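Local coordinates for polysaccharide deacetylase-like protein (Bacillus anthracis, PDB 4V33) that is one of two putative polysaccharide deacetylases required for osmotic stability and cell shape, and probably uses its bound zinc ion to remove acetyl groups, at residues F105-F110 / G115-E120; K251-V254 / S260-S263. One frame throughout, in Å; residues are numbered along the deposited sequence.

Contact 1 of 2, residues F105-F110 / G115-E120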
loop_
_atom_site.group_PDB
_atom_site.type_symbol
_atom_site.label_atom_id
_atom_site.label_comp_id
_atom_site.label_asym_id
_atom_site.label_seq_id
_atom_site.Cartn_x
_atom_site.Cartn_y
_atom_site.Cartn_z
ATOM N N PHE A 105 2.736 6.792 -25.271
ATOM C CA PHE A 105 1.857 6.430 -24.176
ATOM C C PHE A 105 1.882 7.538 -23.142
ATOM O O PHE A 105 2.950 7.954 -22.710
ATOM C CB PHE A 105 2.302 5.121 -23.527
ATOM C CG PHE A 105 1.387 4.658 -22.425
ATOM C CD1 PHE A 105 1.524 5.147 -21.132
ATOM C CD2 PHE A 105 0.378 3.750 -22.687
ATOM C CE1 PHE A 105 0.670 4.731 -20.126
ATOM C CE2 PHE A 105 -0.471 3.329 -21.679
ATOM C CZ PHE A 105 -0.322 3.819 -20.403
ATOM N N ASP A 106 0.709 8.003 -22.736
ATOM C CA ASP A 106 0.623 9.041 -21.723
ATOM C C ASP A 106 -0.505 8.723 -20.754
ATOM O O ASP A 106 -1.601 8.352 -21.170
ATOM C CB ASP A 106 0.378 10.401 -22.384
ATOM C CG ASP A 106 0.776 11.566 -21.495
ATOM O OD1 ASP A 106 0.206 11.699 -20.393
ATOM O OD2 ASP A 106 1.653 12.356 -21.902
ATOM N N THR A 107 -0.249 8.873 -19.456
ATOM C CA THR A 107 -1.292 8.621 -18.472
ATOM C C THR A 107 -2.492 9.550 -18.669
ATOM O O THR A 107 -3.594 9.246 -18.219
ATOM C CB THR A 107 -0.765 8.710 -17.028
ATOM O OG1 THR A 107 -0.139 9.981 -16.821
ATOM C CG2 THR A 107 0.244 7.595 -16.765
ATOM N N LYS A 108 -2.276 10.666 -19.361
ATOM C CA LYS A 108 -3.358 11.572 -19.737
ATOM C C LYS A 108 -4.419 10.851 -20.580
ATOM O O LYS A 108 -5.589 11.237 -20.580
ATOM C CB LYS A 108 -2.795 12.769 -20.510
ATOM C CG LYS A 108 -3.826 13.801 -20.937
ATOM C CD LYS A 108 -3.184 14.917 -21.754
ATOM C CE LYS A 108 -4.232 15.871 -22.319
ATOM N NZ LYS A 108 -5.001 16.568 -21.247
ATOM N N GLU A 109 -4.007 9.803 -21.291
ATOM C CA GLU A 109 -4.923 9.025 -22.127
ATOM C C GLU A 109 -5.772 8.073 -21.294
ATOM O O GLU A 109 -6.652 7.391 -21.827
ATOM C CB GLU A 109 -4.154 8.204 -23.167
ATOM C CG GLU A 109 -3.352 9.005 -24.180
ATOM C CD GLU A 109 -2.545 8.103 -25.105
ATOM O OE1 GLU A 109 -1.475 7.611 -24.683
ATOM O OE2 GLU A 109 -2.989 7.871 -26.250
ATOM N N PHE A 110 -5.476 7.994 -19.999
ATOM C CA PHE A 110 -6.216 7.129 -19.086
ATOM C C PHE A 110 -6.668 7.915 -17.859
ATOM O O PHE A 110 -6.482 7.488 -16.719
ATOM C CB PHE A 110 -5.387 5.898 -18.704
ATOM C CG PHE A 110 -5.056 5.017 -19.877
ATOM C CD1 PHE A 110 -4.006 5.338 -20.731
ATOM C CD2 PHE A 110 -5.809 3.883 -20.146
ATOM C CE1 PHE A 110 -3.709 4.536 -21.828
ATOM C CE2 PHE A 110 -5.514 3.076 -21.237
ATOM C CZ PHE A 110 -4.469 3.407 -22.079
ATOM N N GLY A 115 -0.379 3.633 -11.866
ATOM C CA GLY A 115 -0.367 2.220 -11.542
ATOM C C GLY A 115 0.064 1.330 -12.693
ATOM O O GLY A 115 0.700 1.784 -13.649
ATOM N N GLU A 116 -0.277 0.050 -12.584
ATOM C CA GLU A 116 0.077 -0.942 -13.596
ATOM C C GLU A 116 -0.901 -0.926 -14.769
ATOM O O GLU A 116 -2.128 -0.960 -14.590
ATOM C CB GLU A 116 0.108 -2.335 -12.977
ATOM C CG GLU A 116 0.586 -3.437 -13.921
ATOM C CD GLU A 116 0.431 -4.805 -13.303
ATOM O OE1 GLU A 116 -0.704 -5.323 -13.275
ATOM O OE2 GLU A 116 1.436 -5.359 -12.821
ATOM N N PHE A 117 -0.339 -0.857 -15.966
ATOM C CA PHE A 117 -1.105 -0.972 -17.198
ATOM C C PHE A 117 -0.668 -2.248 -17.900
ATOM O O PHE A 117 0.519 -2.448 -18.137
ATOM C CB PHE A 117 -0.817 0.213 -18.119
ATOM C CG PHE A 117 -1.317 1.537 -17.605
ATOM C CD1 PHE A 117 -0.636 2.215 -16.601
ATOM C CD2 PHE A 117 -2.450 2.118 -18.153
ATOM C CE1 PHE A 117 -1.085 3.441 -16.142
ATOM C CE2 PHE A 117 -2.897 3.354 -17.707
ATOM C CZ PHE A 117 -2.221 4.008 -16.686
ATOM N N GLN A 118 -1.625 -3.109 -18.240
ATOM C CA GLN A 118 -1.318 -4.297 -19.032
ATOM C C GLN A 118 -1.388 -3.991 -20.523
ATOM O O GLN A 118 -2.179 -3.146 -20.953
ATOM C CB GLN A 118 -2.253 -5.451 -18.651
ATOM C CG GLN A 118 -1.975 -5.931 -17.228
ATOM C CD GLN A 118 -2.790 -7.130 -16.812
ATOM O OE1 GLN A 118 -2.777 -8.169 -17.476
ATOM N NE2 GLN A 118 -3.498 -7.002 -15.694
ATOM N N ILE A 119 -0.532 -4.660 -21.294
ATOM C CA ILE A 119 -0.419 -4.430 -22.728
ATOM C C ILE A 119 -0.441 -5.774 -23.456
ATOM O O ILE A 119 0.384 -6.642 -23.181
ATOM C CB ILE A 119 0.902 -3.701 -23.087
ATOM C CG1 ILE A 119 1.051 -2.408 -22.277
ATOM C CG2 ILE A 119 0.966 -3.421 -24.596
ATOM C CD1 ILE A 119 2.453 -1.801 -22.329
ATOM N N GLU A 120 -1.389 -5.945 -24.376
ATOM C CA GLU A 120 -1.417 -7.116 -25.250
ATOM C C GLU A 120 -1.282 -6.639 -26.678
ATOM O O GLU A 120 -2.109 -5.859 -27.151
ATOM C CB GLU A 120 -2.736 -7.873 -25.149
ATOM C CG GLU A 120 -3.058 -8.513 -23.826
ATOM C CD GLU A 120 -4.354 -9.316 -23.906
ATOM O OE1 GLU A 120 -5.071 -9.203 -24.933
ATOM O OE2 GLU A 120 -4.651 -10.064 -22.955
#
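Phe117 packs against both Phe105 and Phe110, which also touch each other, and meets the two rings in different ways. Its CB points toward the 105-110 segment. CG lies anti to the carbonyl carbon (chi1 -67°), which carries the ring across. At the root of the ring, CG is 3.7 Å from Phe105 CZ. Next along one side, CD2 comes to 3.5 Å from the same Phe105 CZ. That atom sits over one face of Phe117, displaced toward the rim. Phe105 thus brings the edge of its ring to the face of Phe117, in a T-shaped pair with planes at 82°. Farther out, Phe117 CE2 changes partner and reaches 3.5 Å from Phe110 CG. Here Phe117 is the edge and Phe110 the face, and the planes stand at 74°. Phe110 CB adds to this at 3.7 Å from Phe117 CE2, near the plane of the Phe117 ring. At the tip, Phe117 CZ has a looser neighbour in Thr107 CG2, 4.4 Å away. The hydroxyl of Thr107 is bonded elsewhere, to Thr59 O. An Asx turn, in which Asp106 OD1 accepts from Lys108 N, opens the short 3-10 segment 107-109 that leads to Phe110. No hydrogen bond crosses the contact. The cluster is buried between the two sheets of the fibronectin type III domain. Strand 103-106 is an outer strand of the three-stranded sheet, next to strand 60-66. Strand 115-124 lies inside the four-stranded sheet, between strands 74-81 and 130-140, where Ile138 also touches Phe117.

Contact 2 of 2, residues K251-V254 / S260-S263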
loop_
_atom_site.group_PDB
_atom_site.type_symbol
_atom_site.label_atom_id
_atom_site.label_comp_id
_atom_site.label_asym_id
_atom_site.label_seq_id
_atom_site.Cartn_x
_atom_site.Cartn_y
_atom_site.Cartn_z
ATOM N N LYS A 251 -7.399 -12.063 18.512
ATOM C CA LYS A 251 -7.920 -13.172 17.725
ATOM C C LYS A 251 -9.187 -12.765 16.971
ATOM O O LYS A 251 -9.365 -13.124 15.813
ATOM C CB LYS A 251 -8.138 -14.410 18.600
ATOM C CG LYS A 251 -6.836 -15.151 18.920
ATOM C CD LYS A 251 -7.054 -16.283 19.917
ATOM C CE LYS A 251 -5.884 -17.262 19.925
ATOM N NZ LYS A 251 -4.583 -16.602 20.227
ATOM N N GLU A 252 -10.045 -11.980 17.612
ATOM C CA GLU A 252 -11.248 -11.483 16.952
ATOM C C GLU A 252 -10.880 -10.573 15.773
ATOM O O GLU A 252 -11.452 -10.678 14.682
ATOM C CB GLU A 252 -12.127 -10.737 17.956
ATOM C CG GLU A 252 -13.507 -10.370 17.456
ATOM C CD GLU A 252 -14.377 -9.770 18.551
ATOM O OE1 GLU A 252 -14.024 -9.908 19.742
ATOM O OE2 GLU A 252 -15.415 -9.162 18.220
ATOM N N MET A 253 -9.915 -9.689 15.992
ATOM C CA MET A 253 -9.494 -8.743 14.961
ATOM C C MET A 253 -8.879 -9.461 13.769
ATOM O O MET A 253 -9.171 -9.138 12.618
ATOM C CB MET A 253 -8.497 -7.742 15.544
ATOM C CG MET A 253 -9.130 -6.780 16.529
ATOM S SD MET A 253 -7.925 -5.933 17.569
ATOM C CE MET A 253 -7.332 -4.700 16.423
ATOM N N VAL A 254 -8.028 -10.440 14.047
ATOM C CA VAL A 254 -7.387 -11.201 12.986
ATOM C C VAL A 254 -8.369 -12.145 12.283
ATOM O O VAL A 254 -8.410 -12.202 11.053
ATOM C CB VAL A 254 -6.169 -11.976 13.523
ATOM C CG1 VAL A 254 -5.644 -12.944 12.478
ATOM C CG2 VAL A 254 -5.083 -11.000 13.949
ATOM N N SER A 260 -4.384 -6.883 10.216
ATOM C CA SER A 260 -3.060 -7.480 10.139
ATOM C C SER A 260 -2.329 -7.040 11.407
ATOM O O SER A 260 -2.159 -5.847 11.648
ATOM C CB SER A 260 -2.332 -6.946 8.915
ATOM O OG SER A 260 -1.004 -7.433 8.855
ATOM N N MET A 261 -1.910 -8.003 12.223
ATOM C CA MET A 261 -1.318 -7.694 13.523
ATOM C C MET A 261 0.196 -7.752 13.401
ATOM O O MET A 261 0.774 -8.810 13.158
ATOM C CB MET A 261 -1.820 -8.686 14.577
ATOM C CG MET A 261 -1.469 -8.333 16.020
ATOM S SD MET A 261 -2.374 -6.894 16.644
ATOM C CE MET A 261 -3.944 -7.222 15.910
ATOM N N GLN A 262 0.829 -6.596 13.542
ATOM C CA GLN A 262 2.254 -6.464 13.291
ATOM C C GLN A 262 2.939 -5.903 14.535
ATOM O O GLN A 262 2.299 -5.732 15.570
ATOM C CB GLN A 262 2.475 -5.591 12.047
ATOM C CG GLN A 262 1.774 -6.152 10.789
ATOM C CD GLN A 262 2.321 -7.518 10.394
ATOM O OE1 GLN A 262 3.517 -7.781 10.537
ATOM N NE2 GLN A 262 1.443 -8.398 9.908
ATOM N N SER A 263 4.236 -5.632 14.438
ATOM C CA SER A 263 5.048 -5.362 15.629
ATOM C C SER A 263 5.278 -3.882 15.942
ATOM O O SER A 263 5.509 -3.086 15.042
ATOM C CB SER A 263 6.407 -6.041 15.462
ATOM O OG SER A 263 7.249 -5.808 16.584
#
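Met261 meets the helix with two parts of its side chain. At its root, CB lies 4.0 Å from Val254 CG2. At its end, the CE methyl is 4.3 Å from Met253 CE, so these two methyls meet tip to tip. Both are plain apolar contacts, and they bury little surface. The Val254 and Met261 side chains cross at about a right angle. CG of Met261 is anti to the backbone N (chi1 -170°), but the chain then bends at both chi2 and chi3, folding the methyl back toward Met253. Val254 offers CG2, the branch anti to its carbonyl carbon. Outside this first shell, Leu288 and Thr292 of helix 277-292 touch Met261. Met212 and Phe215 of helix 211-221 touch Met253. A backbone hydrogen bond between Met253 and Phe259 also ties the helix to the start of the strand. Ser260 directs its CB away from the helix, and its OG accepts from Gln262 NE2 at 2.8 Å. Glu188 is a second partner of this hydroxyl, while Gln262 OE1 is bonded to the backbone N of Ile297 and Ala298. The contact closes the second half of a beta-alpha-beta unit: strand 230-234, helix 247-255, strand 259-263. The two strands pair in parallel, and the helix packs on the strand that leads directly to the zinc ligand His264.

In the fold
From the N terminus, the chain first builds the fibronectin type III domain. Contact 1 closes a short loop there, with four residues between its segments, and joins the two sheets. The chain then passes through strand 130-140 into the deacetylase domain and its largely parallel sheet. Contact 2 closes another short connection there, from helix 247-255 to strand 259-263. The two contacts follow in series and neither nest nor cross. The centres of contact 1 and contact 2 are about 36 Å apart, on opposite sides of the chain's centre, and the contacts do not touch. Each is local to its own domain. Contact 2 is the nearer to the metal site, with the Met261 side chain about 13 Å from the zinc ion.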